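Local coordinates for metallo-beta-lactamase domain-containing protein 1 (Thermotoga maritima, PDB 1ZTC) that binds two nickel ions in a metallo-beta-lactamase fold and is probably a hydrolase, perhaps an endoribonuclease acting on RNA, at residues 147-150 against 155-158. Residues are numbered along the deposited sequence; the frame is centred on the assembly and turned at random.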
loop_
_atom_site.group_PDB
_atom_site.type_symbol
_atom_site.label_atom_id
_atom_site.label_comp_id
_atom_site.label_asym_id
_atom_site.label_seq_id
_atom_site.Cartn_x
_atom_site.Cartn_y
_atom_site.Cartn_z
ATOM N N PHE A 147 -12.311 -29.409 3.157
ATOM C CA PHE A 147 -12.655 -29.375 4.571
ATOM C C PHE A 147 -13.468 -28.128 4.842
ATOM O O PHE A 147 -13.079 -27.020 4.442
ATOM C CB PHE A 147 -11.388 -29.331 5.427
ATOM C CG PHE A 147 -10.571 -30.580 5.368
ATOM C CD1 PHE A 147 -10.964 -31.722 6.049
ATOM C CD2 PHE A 147 -9.399 -30.612 4.649
ATOM C CE1 PHE A 147 -10.190 -32.882 5.990
ATOM C CE2 PHE A 147 -8.624 -31.769 4.586
ATOM C CZ PHE A 147 -9.013 -32.885 5.254
ATOM N N HIS A 148 -14.582 -28.300 5.528
ATOM C CA HIS A 148 -15.379 -27.147 6.010
ATOM C C HIS A 148 -14.728 -26.605 7.266
ATOM O O HIS A 148 -14.641 -27.299 8.279
ATOM C CB HIS A 148 -16.822 -27.546 6.320
ATOM C CG HIS A 148 -17.747 -26.372 6.521
ATOM N ND1 HIS A 148 -18.968 -26.482 7.152
ATOM C CD2 HIS A 148 -17.643 -25.077 6.135
ATOM C CE1 HIS A 148 -19.576 -25.309 7.149
ATOM N NE2 HIS A 148 -18.787 -24.432 6.547
ATOM N N THR A 149 -14.258 -25.370 7.191
ATOM C CA THR A 149 -13.488 -24.778 8.261
ATOM C C THR A 149 -14.082 -23.406 8.600
ATOM O O THR A 149 -13.462 -22.379 8.322
ATOM C CB THR A 149 -12.004 -24.674 7.866
ATOM O OG1 THR A 149 -11.879 -24.026 6.591
ATOM C CG2 THR A 149 -11.366 -26.054 7.741
ATOM N N PRO A 150 -15.274 -23.395 9.197
ATOM C CA PRO A 150 -16.038 -22.137 9.362
ATOM C C PRO A 150 -15.580 -21.242 10.534
ATOM O O PRO A 150 -16.371 -20.822 11.334
ATOM C CB PRO A 150 -17.480 -22.637 9.561
ATOM C CG PRO A 150 -17.297 -23.978 10.239
ATOM C CD PRO A 150 -16.019 -24.566 9.703
ATOM N N GLU A 155 -19.103 -20.091 5.289
ATOM C CA GLU A 155 -18.876 -20.895 4.071
ATOM C C GLU A 155 -17.416 -21.304 3.860
ATOM O O GLU A 155 -17.045 -21.840 2.808
ATOM C CB GLU A 155 -19.388 -20.142 2.844
ATOM C CG GLU A 155 -18.484 -19.041 2.261
ATOM C CD GLU A 155 -18.552 -17.713 3.013
ATOM O OE1 GLU A 155 -19.249 -17.620 4.064
ATOM O OE2 GLU A 155 -17.929 -16.749 2.514
ATOM N N HIS A 156 -16.583 -21.056 4.863
ATOM C CA HIS A 156 -15.162 -21.141 4.678
ATOM C C HIS A 156 -14.677 -22.587 4.523
ATOM O O HIS A 156 -15.036 -23.492 5.304
ATOM C CB HIS A 156 -14.412 -20.434 5.816
ATOM C CG HIS A 156 -12.945 -20.287 5.543
ATOM N ND1 HIS A 156 -12.045 -21.322 5.730
ATOM C CD2 HIS A 156 -12.231 -19.247 5.037
ATOM C CE1 HIS A 156 -10.840 -20.913 5.362
ATOM N NE2 HIS A 156 -10.928 -19.659 4.934
ATOM N N LEU A 157 -13.809 -22.769 3.537
ATOM C CA LEU A 157 -13.209 -24.055 3.204
ATOM C C LEU A 157 -11.699 -23.974 3.192
ATOM O O LEU A 157 -11.113 -22.939 2.819
ATOM C CB LEU A 157 -13.634 -24.491 1.798
ATOM C CG LEU A 157 -15.123 -24.710 1.524
ATOM C CD1 LEU A 157 -15.310 -24.926 0.026
ATOM C CD2 LEU A 157 -15.710 -25.851 2.324
ATOM N N SER A 158 -11.078 -25.097 3.568
ATOM C CA SER A 158 -9.651 -25.321 3.389
ATOM C C SER A 158 -9.490 -26.549 2.472
ATOM O O SER A 158 -10.369 -27.429 2.414
ATOM C CB SER A 158 -8.932 -25.500 4.744
ATOM O OG SER A 158 -9.180 -24.404 5.631
#
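Glu155 meets the other segment only loosely, its CA lying 4.3 Å from His148 NE2, an atom hydrogen-bonded to Arg154 O. At His156 the grip tightens. Its carbonyl O accepts a nearly straight bond from Thr149 N (2.8 Å, 160°), the donor tilted out of the carbonyl plane; the same His156 O lies near the plane of the His148 imidazole, at its edge, 3.2 Å from CD2. With CG anti to its backbone N (chi1 -170°), the His156 imidazole places ND1 in a 2.8 Å hydrogen bond with Thr149 OG1, which lies in the plane of the ring. Leu157, paired with His148 at a non-hydrogen-bonded position, rests CD2 3.9 Å from His148 CA, and its own CA makes a CH...O contact with Phe147 O. Ser158 closes a hydrogen-bonded antiparallel pair with Phe147: Phe147 N to Ser158 O and Ser158 N to Phe147 O, each 2.9 Å. Thr149 OG1 thus sits between His156 ND1 and Ser158 OG, the latter 2.9 Å away. Farther out, Ser158 OG bonds to Thr172 O and His156 NE2 to the backbone N of the metal ligand Asp174, so both imidazole nitrogens are engaged, which fixes the ring's rotation beside the nickel ligand His81. Together these residues form the loop end of the hairpin of strands 144-148 and 157-163, whose connecting loop carries the nickel ligand His152; helix 192-201 packs on the Phe147, Thr149 and Ser158 side chains, and His101 of strand 97-101 stacks on His148 and touches Leu157.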